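Local atomic coordinates of CalU16 (Micromonospora echinospora, PDB entry 4FPW), a protein that probably protects its calicheamicin-producing host as an enediyne self-sacrifice resistance protein, and belongs to the AHA1 family. Residues G125-M130 with R169-W173; R45-W49 with F134-F138; P79-I84 with E95-L100; G90-S94 with M120-V124. One frame throughout, in Å; residues are numbered along the deposited sequence.

Interaction 1 of 4, residues G125-M130 with R169-W173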
loop_
_atom_site.group_PDB
_atom_site.type_symbol
_atom_site.label_atom_id
_atom_site.label_comp_id
_atom_site.label_asym_id
_atom_site.label_seq_id
_atom_site.Cartn_x
_atom_site.Cartn_y
_atom_site.Cartn_z
ATOM N N GLY A 125 5.376 5.748 -0.878
ATOM C CA GLY A 125 5.580 5.124 -2.178
ATOM C C GLY A 125 6.721 4.136 -2.140
ATOM O O GLY A 125 6.561 2.980 -2.527
ATOM N N VAL A 126 7.868 4.584 -1.645
ATOM C CA VAL A 126 9.028 3.719 -1.517
ATOM C C VAL A 126 8.749 2.578 -0.539
ATOM O O VAL A 126 9.054 1.438 -0.824
ATOM C CB VAL A 126 10.278 4.508 -1.065
ATOM C CG1 VAL A 126 11.453 3.571 -0.844
ATOM C CG2 VAL A 126 10.649 5.580 -2.086
ATOM N N GLY A 127 8.138 2.890 0.601
ATOM C CA GLY A 127 7.877 1.908 1.631
ATOM C C GLY A 127 6.964 0.809 1.172
ATOM O O GLY A 127 7.161 -0.354 1.524
ATOM N N TRP A 128 5.957 1.156 0.390
ATOM C CA TRP A 128 5.100 0.117 -0.186
ATOM C C TRP A 128 5.800 -0.690 -1.260
ATOM O O TRP A 128 5.573 -1.893 -1.384
ATOM C CB TRP A 128 3.807 0.698 -0.742
ATOM C CG TRP A 128 2.893 1.047 0.348
ATOM C CD1 TRP A 128 2.580 2.291 0.771
ATOM C CD2 TRP A 128 2.208 0.137 1.216
ATOM N NE1 TRP A 128 1.730 2.222 1.832
ATOM C CE2 TRP A 128 1.474 0.912 2.126
ATOM C CE3 TRP A 128 2.116 -1.260 1.288
ATOM C CZ2 TRP A 128 0.656 0.348 3.116
ATOM C CZ3 TRP A 128 1.306 -1.827 2.275
ATOM C CH2 TRP A 128 0.584 -1.017 3.172
ATOM N N GLU A 129 6.643 -0.038 -2.043
ATOM C CA GLU A 129 7.339 -0.744 -3.115
ATOM C C GLU A 129 8.226 -1.829 -2.546
ATOM O O GLU A 129 8.235 -2.943 -3.067
ATOM C CB GLU A 129 8.167 0.211 -3.951
ATOM C CG GLU A 129 7.412 0.792 -5.126
ATOM C CD GLU A 129 8.298 1.695 -5.948
ATOM O OE1 GLU A 129 8.467 2.872 -5.582
ATOM O OE2 GLU A 129 8.863 1.231 -6.944
HETATM N N MSE A 130 8.952 -1.508 -1.472
HETATM C CA MSE A 130 9.811 -2.486 -0.791
HETATM C C MSE A 130 8.963 -3.634 -0.330
HETATM O O MSE A 130 9.322 -4.805 -0.489
HETATM C CB MSE A 130 10.477 -1.903 0.450
HETATM C CG MSE A 130 11.398 -0.713 0.172
HETATM SE SE MSE A 130 12.965 -1.212 -0.941
HETATM C CE MSE A 130 13.324 0.644 -1.338
ATOM N N ARG A 169 14.488 4.382 -5.937
ATOM C CA ARG A 169 13.036 4.489 -5.845
ATOM C C ARG A 169 12.621 5.845 -5.260
ATOM O O ARG A 169 11.668 6.449 -5.715
ATOM C CB ARG A 169 12.439 3.315 -5.054
ATOM C CG ARG A 169 12.431 2.000 -5.833
ATOM C CD ARG A 169 11.807 0.839 -5.056
ATOM N NE ARG A 169 11.809 -0.424 -5.798
ATOM C CZ ARG A 169 11.585 -1.641 -5.285
ATOM N NH1 ARG A 169 11.331 -1.819 -3.991
ATOM N NH2 ARG A 169 11.611 -2.705 -6.082
ATOM N N GLY A 170 13.354 6.343 -4.279
ATOM C CA GLY A 170 13.089 7.676 -3.749
ATOM C C GLY A 170 13.255 8.781 -4.779
ATOM O O GLY A 170 12.456 9.713 -4.831
ATOM N N GLU A 171 14.299 8.690 -5.600
ATOM C CA GLU A 171 14.502 9.658 -6.691
ATOM C C GLU A 171 13.331 9.654 -7.692
ATOM O O GLU A 171 12.892 10.710 -8.155
ATOM C CB GLU A 171 15.822 9.393 -7.417
ATOM C CG GLU A 171 17.046 9.922 -6.685
ATOM C CD GLU A 171 18.341 9.312 -7.187
ATOM O OE1 GLU A 171 18.362 8.772 -8.320
ATOM O OE2 GLU A 171 19.345 9.371 -6.444
ATOM N N ALA A 172 12.814 8.472 -7.999
ATOM C CA ALA A 172 11.658 8.350 -8.886
ATOM C C ALA A 172 10.406 9.036 -8.348
ATOM O O ALA A 172 9.762 9.808 -9.063
ATOM C CB ALA A 172 11.365 6.886 -9.168
ATOM N N TRP A 173 10.055 8.768 -7.096
ATOM C CA TRP A 173 8.930 9.467 -6.471
ATOM C C TRP A 173 9.232 10.968 -6.272
ATOM O O TRP A 173 8.380 11.821 -6.532
ATOM C CB TRP A 173 8.592 8.826 -5.144
ATOM C CG TRP A 173 8.003 7.472 -5.251
ATOM C CD1 TRP A 173 8.570 6.306 -4.854
ATOM C CD2 TRP A 173 6.716 7.142 -5.757
ATOM N NE1 TRP A 173 7.709 5.261 -5.065
ATOM C CE2 TRP A 173 6.564 5.747 -5.630
ATOM C CE3 TRP A 173 5.668 7.888 -6.300
ATOM C CZ2 TRP A 173 5.411 5.081 -6.033
ATOM C CZ3 TRP A 173 4.525 7.232 -6.687
ATOM C CH2 TRP A 173 4.407 5.831 -6.560
#

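Interaction 2 of 4, residues R45-W49 with F134-F138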
loop_
_atom_site.group_PDB
_atom_site.type_symbol
_atom_site.label_atom_id
_atom_site.label_comp_id
_atom_site.label_asym_id
_atom_site.label_seq_id
_atom_site.Cartn_x
_atom_site.Cartn_y
_atom_site.Cartn_z
ATOM N N ARG A 45 -1.292 -15.021 5.898
ATOM C CA ARG A 45 -0.563 -14.889 4.656
ATOM C C ARG A 45 0.179 -13.552 4.585
ATOM O O ARG A 45 1.287 -13.496 4.063
ATOM C CB ARG A 45 -1.508 -15.059 3.468
ATOM C CG ARG A 45 -2.104 -16.446 3.395
ATOM C CD ARG A 45 -2.544 -16.795 1.986
ATOM N NE ARG A 45 -3.323 -18.023 2.027
ATOM C CZ ARG A 45 -4.160 -18.453 1.084
ATOM N NH1 ARG A 45 -4.358 -17.766 -0.038
ATOM N NH2 ARG A 45 -4.808 -19.603 1.271
ATOM N N ILE A 46 -0.426 -12.479 5.096
ATOM C CA ILE A 46 0.277 -11.188 5.200
ATOM C C ILE A 46 1.533 -11.370 6.065
ATOM O O ILE A 46 2.536 -10.681 5.907
ATOM C CB ILE A 46 -0.618 -10.103 5.822
ATOM C CG1 ILE A 46 -1.847 -9.826 4.947
ATOM C CG2 ILE A 46 0.148 -8.801 6.004
ATOM C CD1 ILE A 46 -2.939 -9.067 5.671
ATOM N N ASN A 47 1.474 -12.338 6.966
ATOM C CA ASN A 47 2.557 -12.606 7.894
ATOM C C ASN A 47 3.831 -13.121 7.232
ATOM O O ASN A 47 4.929 -13.004 7.786
ATOM C CB ASN A 47 2.116 -13.671 8.897
ATOM C CG ASN A 47 2.301 -13.241 10.334
ATOM O OD1 ASN A 47 1.932 -13.991 11.250
ATOM N ND2 ASN A 47 2.892 -12.056 10.561
ATOM N N ARG A 48 3.676 -13.750 6.075
ATOM C CA ARG A 48 4.809 -14.256 5.367
ATOM C C ARG A 48 5.639 -13.096 4.851
ATOM O O ARG A 48 6.827 -12.992 5.163
ATOM C CB ARG A 48 4.369 -15.166 4.226
ATOM C CG ARG A 48 3.642 -16.413 4.705
ATOM C CD ARG A 48 4.285 -17.729 4.244
ATOM N NE ARG A 48 5.693 -17.991 4.614
ATOM C CZ ARG A 48 6.307 -17.694 5.767
ATOM N NH1 ARG A 48 5.683 -17.090 6.776
ATOM N NH2 ARG A 48 7.592 -18.012 5.913
ATOM N N TRP A 49 5.014 -12.196 4.107
ATOM C CA TRP A 49 5.771 -11.216 3.329
ATOM C C TRP A 49 5.864 -9.842 3.972
ATOM O O TRP A 49 6.747 -9.072 3.608
ATOM C CB TRP A 49 5.215 -11.100 1.900
ATOM C CG TRP A 49 3.774 -10.724 1.818
ATOM C CD1 TRP A 49 2.710 -11.557 1.853
ATOM C CD2 TRP A 49 3.248 -9.407 1.676
ATOM N NE1 TRP A 49 1.542 -10.847 1.742
ATOM C CE2 TRP A 49 1.847 -9.518 1.636
ATOM C CE3 TRP A 49 3.828 -8.139 1.578
ATOM C CZ2 TRP A 49 1.010 -8.406 1.516
ATOM C CZ3 TRP A 49 2.999 -7.035 1.450
ATOM C CH2 TRP A 49 1.605 -7.178 1.415
ATOM N N PHE A 134 8.180 -8.222 -1.455
ATOM C CA PHE A 134 8.012 -9.458 -0.705
ATOM C C PHE A 134 6.663 -10.121 -1.002
ATOM O O PHE A 134 6.560 -11.347 -0.987
ATOM C CB PHE A 134 8.311 -9.245 0.781
ATOM C CG PHE A 134 9.781 -9.021 1.041
ATOM C CD1 PHE A 134 10.604 -10.068 1.432
ATOM C CD2 PHE A 134 10.365 -7.769 0.814
ATOM C CE1 PHE A 134 11.967 -9.867 1.624
ATOM C CE2 PHE A 134 11.720 -7.563 1.011
ATOM C CZ PHE A 134 12.522 -8.612 1.414
ATOM N N LEU A 135 5.647 -9.331 -1.330
ATOM C CA LEU A 135 4.436 -9.898 -1.907
ATOM C C LEU A 135 4.806 -10.662 -3.185
ATOM O O LEU A 135 4.518 -11.847 -3.310
ATOM C CB LEU A 135 3.404 -8.810 -2.202
ATOM C CG LEU A 135 2.171 -9.251 -2.994
ATOM C CD1 LEU A 135 1.435 -10.400 -2.317
ATOM C CD2 LEU A 135 1.246 -8.065 -3.199
ATOM N N GLY A 136 5.473 -9.979 -4.108
ATOM C CA GLY A 136 5.961 -10.589 -5.328
ATOM C C GLY A 136 6.691 -11.877 -5.046
ATOM O O GLY A 136 6.323 -12.916 -5.592
HETATM N N MSE A 137 7.721 -11.825 -4.193
HETATM C CA MSE A 137 8.439 -13.039 -3.779
HETATM C C MSE A 137 7.475 -14.087 -3.245
HETATM O O MSE A 137 7.618 -15.278 -3.532
HETATM C CB MSE A 137 9.438 -12.743 -2.673
HETATM C CG MSE A 137 10.658 -11.945 -3.094
HETATM SE SE MSE A 137 11.962 -12.044 -1.850
HETATM C CE MSE A 137 12.689 -10.416 -2.069
ATOM N N PHE A 138 6.506 -13.640 -2.453
ATOM C CA PHE A 138 5.574 -14.550 -1.791
ATOM C C PHE A 138 4.700 -15.254 -2.818
ATOM O O PHE A 138 4.555 -16.478 -2.776
ATOM C CB PHE A 138 4.720 -13.794 -0.781
ATOM C CG PHE A 138 3.600 -14.600 -0.201
ATOM C CD1 PHE A 138 3.846 -15.816 0.403
ATOM C CD2 PHE A 138 2.299 -14.119 -0.227
ATOM C CE1 PHE A 138 2.813 -16.552 0.957
ATOM C CE2 PHE A 138 1.263 -14.849 0.321
ATOM C CZ PHE A 138 1.520 -16.070 0.916
#

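Interaction 3 of 4, residues P79-I84 with E95-L100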
loop_
_atom_site.group_PDB
_atom_site.type_symbol
_atom_site.label_atom_id
_atom_site.label_comp_id
_atom_site.label_asym_id
_atom_site.label_seq_id
_atom_site.Cartn_x
_atom_site.Cartn_y
_atom_site.Cartn_z
ATOM N N PRO A 79 -13.439 -9.478 -3.376
ATOM C CA PRO A 79 -11.991 -9.586 -3.340
ATOM C C PRO A 79 -11.301 -8.453 -4.087
ATOM O O PRO A 79 -10.199 -8.661 -4.593
ATOM C CB PRO A 79 -11.751 -10.919 -4.041
ATOM C CG PRO A 79 -12.803 -10.959 -5.092
ATOM C CD PRO A 79 -13.965 -10.124 -4.595
ATOM N N ARG A 80 -11.919 -7.267 -4.115
ATOM C CA ARG A 80 -11.471 -6.158 -4.969
ATOM C C ARG A 80 -10.838 -5.014 -4.200
ATOM O O ARG A 80 -9.691 -4.638 -4.442
ATOM C CB ARG A 80 -12.645 -5.571 -5.756
ATOM C CG ARG A 80 -13.183 -6.442 -6.878
ATOM C CD ARG A 80 -14.353 -5.758 -7.583
ATOM N NE ARG A 80 -13.916 -4.736 -8.546
ATOM C CZ ARG A 80 -13.663 -4.948 -9.845
ATOM N NH1 ARG A 80 -13.786 -6.157 -10.384
ATOM N NH2 ARG A 80 -13.278 -3.934 -10.622
ATOM N N ARG A 81 -11.593 -4.435 -3.278
ATOM C CA ARG A 81 -11.198 -3.152 -2.720
ATOM C C ARG A 81 -11.002 -3.200 -1.215
ATOM O O ARG A 81 -11.607 -4.007 -0.507
ATOM C CB ARG A 81 -12.231 -2.095 -3.109
ATOM C CG ARG A 81 -12.175 -0.830 -2.272
ATOM C CD ARG A 81 -13.128 0.230 -2.791
ATOM N NE ARG A 81 -12.746 1.547 -2.303
ATOM C CZ ARG A 81 -13.502 2.636 -2.389
ATOM N NH1 ARG A 81 -14.704 2.589 -2.959
ATOM N NH2 ARG A 81 -13.048 3.785 -1.901
ATOM N N LEU A 82 -10.142 -2.312 -0.740
ATOM C CA LEU A 82 -9.741 -2.292 0.648
ATOM C C LEU A 82 -9.298 -0.870 0.891
ATOM O O LEU A 82 -8.408 -0.388 0.178
ATOM C CB LEU A 82 -8.564 -3.265 0.858
ATOM C CG LEU A 82 -8.249 -3.945 2.208
ATOM C CD1 LEU A 82 -6.947 -3.446 2.815
ATOM C CD2 LEU A 82 -9.396 -3.831 3.208
ATOM N N THR A 83 -9.971 -0.180 1.820
ATOM C CA THR A 83 -9.528 1.127 2.283
ATOM C C THR A 83 -9.384 1.112 3.811
ATOM O O THR A 83 -10.206 0.548 4.536
ATOM C CB THR A 83 -10.489 2.252 1.873
ATOM O OG1 THR A 83 -10.864 2.088 0.502
ATOM C CG2 THR A 83 -9.830 3.634 2.072
ATOM N N ILE A 84 -8.320 1.742 4.279
ATOM C CA ILE A 84 -8.019 1.815 5.679
ATOM C C ILE A 84 -7.388 3.165 5.987
ATOM O O ILE A 84 -6.766 3.776 5.100
ATOM C CB ILE A 84 -7.031 0.717 6.101
ATOM C CG1 ILE A 84 -5.732 0.778 5.278
ATOM C CG2 ILE A 84 -7.674 -0.639 5.972
ATOM C CD1 ILE A 84 -4.529 0.301 6.055
ATOM N N GLU A 95 -4.438 7.752 4.283
ATOM C CA GLU A 95 -5.429 6.777 3.838
ATOM C C GLU A 95 -4.761 5.944 2.780
ATOM O O GLU A 95 -4.009 6.466 1.960
ATOM C CB GLU A 95 -6.614 7.521 3.251
ATOM C CG GLU A 95 -7.963 6.831 3.273
ATOM C CD GLU A 95 -9.071 7.844 3.014
ATOM O OE1 GLU A 95 -9.253 8.733 3.878
ATOM O OE2 GLU A 95 -9.736 7.782 1.948
ATOM N N VAL A 96 -5.022 4.644 2.812
ATOM C CA VAL A 96 -4.425 3.707 1.890
ATOM C C VAL A 96 -5.546 2.887 1.252
ATOM O O VAL A 96 -6.548 2.566 1.915
ATOM C CB VAL A 96 -3.417 2.753 2.570
ATOM C CG1 VAL A 96 -2.506 2.116 1.514
ATOM C CG2 VAL A 96 -2.557 3.476 3.588
ATOM N N GLU A 97 -5.377 2.544 -0.031
ATOM C CA GLU A 97 -6.397 1.781 -0.731
ATOM C C GLU A 97 -5.795 0.755 -1.644
ATOM O O GLU A 97 -4.810 1.013 -2.340
ATOM C CB GLU A 97 -7.320 2.689 -1.542
ATOM C CG GLU A 97 -8.575 1.988 -2.026
ATOM C CD GLU A 97 -9.478 2.898 -2.819
ATOM O OE1 GLU A 97 -10.204 3.715 -2.214
ATOM O OE2 GLU A 97 -9.459 2.808 -4.060
ATOM N N LEU A 98 -6.400 -0.419 -1.638
ATOM C CA LEU A 98 -5.991 -1.460 -2.524
ATOM C C LEU A 98 -7.160 -1.803 -3.412
ATOM O O LEU A 98 -8.242 -2.076 -2.904
ATOM C CB LEU A 98 -5.573 -2.685 -1.735
ATOM C CG LEU A 98 -5.041 -3.811 -2.625
ATOM C CD1 LEU A 98 -3.545 -3.642 -2.826
ATOM C CD2 LEU A 98 -5.363 -5.162 -2.012
ATOM N N ARG A 99 -6.927 -1.779 -4.728
ATOM C CA ARG A 99 -7.858 -2.297 -5.726
ATOM C C ARG A 99 -7.178 -3.407 -6.519
ATOM O O ARG A 99 -6.085 -3.215 -7.057
ATOM C CB ARG A 99 -8.292 -1.208 -6.704
ATOM C CG ARG A 99 -8.750 0.072 -6.043
ATOM C CD ARG A 99 -8.853 1.218 -7.040
ATOM N NE ARG A 99 -8.427 2.457 -6.398
ATOM C CZ ARG A 99 -7.248 3.057 -6.558
ATOM N NH1 ARG A 99 -6.338 2.579 -7.397
ATOM N NH2 ARG A 99 -6.994 4.179 -5.885
ATOM N N LEU A 100 -7.834 -4.562 -6.574
ATOM C CA LEU A 100 -7.429 -5.666 -7.417
ATOM C C LEU A 100 -8.446 -5.802 -8.541
ATOM O O LEU A 100 -9.654 -5.884 -8.278
ATOM C CB LEU A 100 -7.392 -6.964 -6.616
ATOM C CG LEU A 100 -6.579 -6.971 -5.327
ATOM C CD1 LEU A 100 -6.615 -8.341 -4.676
ATOM C CD2 LEU A 100 -5.144 -6.540 -5.582
#

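Interaction 4 of 4, residues G90-S94 with M120-V124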
loop_
_atom_site.group_PDB
_atom_site.type_symbol
_atom_site.label_atom_id
_atom_site.label_comp_id
_atom_site.label_asym_id
_atom_site.label_seq_id
_atom_site.Cartn_x
_atom_site.Cartn_y
_atom_site.Cartn_z
ATOM N N GLY A 90 4.567 10.816 14.481
ATOM C CA GLY A 90 4.905 12.203 14.152
ATOM C C GLY A 90 4.175 12.725 12.924
ATOM O O GLY A 90 4.479 13.818 12.450
ATOM N N LYS A 91 3.189 11.961 12.439
ATOM C CA LYS A 91 2.648 12.125 11.101
ATOM C C LYS A 91 1.187 12.557 11.086
ATOM O O LYS A 91 0.451 12.232 12.006
ATOM C CB LYS A 91 2.761 10.798 10.344
ATOM C CG LYS A 91 4.186 10.316 10.105
ATOM C CD LYS A 91 4.905 11.231 9.126
ATOM C CE LYS A 91 6.238 10.665 8.655
ATOM N NZ LYS A 91 6.823 11.512 7.561
ATOM N N PRO A 92 0.765 13.270 10.015
ATOM C CA PRO A 92 -0.653 13.509 9.785
ATOM C C PRO A 92 -1.283 12.206 9.394
ATOM O O PRO A 92 -0.567 11.279 9.066
ATOM C CB PRO A 92 -0.680 14.491 8.618
ATOM C CG PRO A 92 0.610 14.281 7.908
ATOM C CD PRO A 92 1.600 13.877 8.959
ATOM N N ASP A 93 -2.605 12.133 9.473
ATOM C CA ASP A 93 -3.307 10.892 9.212
ATOM C C ASP A 93 -3.387 10.743 7.710
ATOM O O ASP A 93 -3.432 11.727 6.971
ATOM C CB ASP A 93 -4.697 10.858 9.884
ATOM C CG ASP A 93 -4.629 10.510 11.387
ATOM O OD1 ASP A 93 -3.550 10.680 11.998
ATOM O OD2 ASP A 93 -5.652 10.050 11.956
ATOM N N SER A 94 -3.367 9.497 7.274
ATOM C CA SER A 94 -3.276 9.139 5.866
ATOM C C SER A 94 -4.380 8.166 5.542
ATOM O O SER A 94 -5.154 7.779 6.415
ATOM C CB SER A 94 -1.939 8.458 5.589
ATOM O OG SER A 94 -0.829 9.318 5.784
HETATM N N MSE A 120 5.937 12.933 3.296
HETATM C CA MSE A 120 5.385 11.592 3.428
HETATM C C MSE A 120 4.959 10.927 2.103
HETATM O O MSE A 120 4.676 9.720 2.087
HETATM C CB MSE A 120 4.175 11.655 4.352
HETATM C CG MSE A 120 3.750 10.337 4.964
HETATM SE SE MSE A 120 2.422 10.612 6.136
HETATM C CE MSE A 120 2.089 8.930 6.670
ATOM N N LEU A 121 4.867 11.671 0.999
ATOM C CA LEU A 121 4.498 11.021 -0.275
ATOM C C LEU A 121 5.580 10.022 -0.642
ATOM O O LEU A 121 5.338 8.816 -0.700
ATOM C CB LEU A 121 4.334 12.018 -1.427
ATOM C CG LEU A 121 2.963 12.614 -1.729
ATOM C CD1 LEU A 121 3.040 13.346 -3.055
ATOM C CD2 LEU A 121 1.872 11.579 -1.787
ATOM N N VAL A 122 6.781 10.550 -0.859
ATOM C CA VAL A 122 7.940 9.750 -1.198
ATOM C C VAL A 122 7.996 8.552 -0.253
ATOM O O VAL A 122 7.782 7.410 -0.692
ATOM C CB VAL A 122 9.236 10.574 -1.091
ATOM C CG1 VAL A 122 10.438 9.744 -1.519
ATOM C CG2 VAL A 122 9.140 11.840 -1.935
ATOM N N GLU A 123 8.208 8.836 1.042
ATOM C CA GLU A 123 8.436 7.827 2.095
ATOM C C GLU A 123 7.529 6.612 2.047
ATOM O O GLU A 123 7.916 5.505 2.432
ATOM C CB GLU A 123 8.292 8.470 3.468
ATOM C CG GLU A 123 9.463 9.370 3.807
ATOM C CD GLU A 123 9.274 10.162 5.078
ATOM O OE1 GLU A 123 8.171 10.116 5.678
ATOM O OE2 GLU A 123 10.251 10.833 5.473
ATOM N N VAL A 124 6.321 6.828 1.565
ATOM C CA VAL A 124 5.295 5.818 1.571
ATOM C C VAL A 124 5.299 5.033 0.243
ATOM O O VAL A 124 5.269 3.795 0.244
ATOM C CB VAL A 124 3.975 6.524 1.917
ATOM C CG1 VAL A 124 2.802 5.956 1.176
ATOM C CG2 VAL A 124 3.748 6.478 3.423
#

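Interaction 1 of 4, residues G125-M130 with R169-W173
The aliphatic run of R169 lies slantwise over the side chain of E129, its CD 3.5 Å from OE2 of the glutamate. The two carboxylate oxygens do different work. OE1 accepts the indole N-H of W173, with NE1 at 2.6 Å, arriving nearly along the C-O axis. The hydrogen bond is bent (140°), and the carboxylate meets the indole at its N-H edge, their planes 80° apart. OE2 meets R169 NE at 3.6 Å, well out of the guanidinium plane, which makes this a purely electrostatic pairing; R8 gives OE2 a second salt bridge. R169, for its part, directs NH2 to D133.

Over one face of the same indole the backbone comes close. CA of G125 sits 3.9 Å from the centroid of the five-membered ring of W173, a CH-pi contact. V126 places CG2 3.5 Å from W173 CD1. At the far end the selenium of M130 rests near R169 NH1.

The two helical segments cross at 135°, their axes 9.7 Å apart. This helix-helix contact sets helix 161-177 across helix 118-138, the long helix of a Bet v 1-like fold, while W173 continues onto I23 and I25 of strand 20-29 and L10 of strand 7-15.

Interaction 2 of 4, residues R45-W49 with F134-F138
The indole of W49 is covered on both faces: CB of L135 sits over the six-membered ring, 3.9 Å from its centroid, and the carbonyl O of I46, from the tryptophan's own helix, lies toward the rim of the opposite face. F138 comes in beside the five-membered ring, with planes only 25° apart but slid so far that the rings hardly overlap, and their meeting is made by W49 CD1 and F138 CD2 at 3.3 Å. This is a helix-helix junction in a fold of the Bet v 1-like clan, where the short helix 43-49 meets the C-terminal end of the long helix 118-138. The two segments cross at 114°, and W49 and F138 bury the most surface.

F138 has other neighbours round its ring. The carbonyl O of R45 lies over one face, and R48 places CB off-centre above the ring, 4.3 Å from the centroid, with CD near CE1. The arginines use their aliphatic parts here, and the guanidinium of R48 stands nearly perpendicular to the phenyl plane.

W49 takes the crowded first torsion, chi1 58°, with CG between the backbone N and the carbonyl carbon; this lays the indole along L135, and NE1 is hydrogen-bonded to the backbone O of A39 in helix 33-41. Close to the backbone of F134, its O lies 3.2 Å from W49 CB while also accepting the helical N-H of F138, with F138 N at 2.7 Å.

Interaction 3 of 4, residues P79-I84 with E95-L100
E97 reaches across from its strand with its side chain fully extended, CG anti to the backbone N (chi1 -167°), and sets its carboxylate among arginines. R81 NH2 meets OE1 at 2.9 Å from above the carboxylate plane, while NE adds a weak, longer bond to the same atom. T83 OG1 gives OE1 another weak bond, and R13 of strand 7-15 forms a further salt bridge with it. On the other oxygen, OE2, R99 NE closes the network at 2.6 Å; R99 also pairs with E112 of the neighbouring strand 106-115. With several positive groups around it, E97 would be expected to stay ionised.

E97 and R81 belong to the antiparallel hairpin of strands 81-86 and 94-103. L82 with L98 and I84 with V96 are the hydrogen-bonded pairs, and the L98 N to L82 O bond, 2.7 Å long, lies in the carbonyl plane. Their side chains occupy the sheet face away from the salt bridges.

L100 and R80 hold the open end of the hairpin. L100 N donates to R80 O at 2.8 Å, and L100 CD1 lies 3.6 Å from P79 O. R80 and R81 make a classic beta bulge against strand 70-77. The R80 side chain bends at chi3, and L100 O lies over one face of its guanidinium.

Interaction 4 of 4, residues G90-S94 with M120-V124
K91 and M120 lie aslant each other, the lysine chain running past the selenium so that its CD is 3.9 Å from M120 SE. The selenomethionine is fully extended, with CG anti to the backbone N (chi1 -161°) and the later torsions also near 180°, and this carries its end straight from the helix to the loop. There CE comes within 3.1 Å of S94 OG, a tight approach, and SE stands 3.5 Å from the same hydroxyl. P92 flanks the selenium more loosely, its CD at 4.4 Å.

The lysine behaves differently. A bend at chi2 (-68°) turns its outer chain toward E123, one helical turn beyond M120, and NZ reaches E123 OE1 at 2.7 Å. E123 OE1 offers the ammonium its syn lone pair, on the side of the other carboxylate oxygen, in a salt bridge that is also a hydrogen bond; E123 is at the surface, whereas M120 and S94 are buried.

In terms of the fold, residues 90-93 end the loop that links strands 81-86 and 94-103, S94 opens the second strand, and M120 and E123 stand near the start of helix 118-138. The sheet of a Bet v 1-like protein curls round a long helix, and here a hairpin loop closes over the helix's first turns. S94 also touches H113 and T115 of strand 106-115, and M120 packs on T115.

In the fold
Helix 118-138 joins three of the contacts: interaction 4 lies near its start, interaction 1 in the middle and interaction 2 at its end, so that interactions 4 and 2 are about 23 Å apart between centres, on opposite sides of the chain's centre. Interaction 1 touches interaction 4 where V122 packs on G170 and W173, and touches interaction 3 where W128 CZ2 lies 4.0 Å from V96 CG1. That last touch joins the long helix to the sheet face carrying V96 and L98. Relatives in the Bet v 1-like clan often keep a ligand cavity between these elements; whether CalU16 uses one is not established here. Interactions 2 and 3 do not touch, with nearest atoms about 7 Å apart.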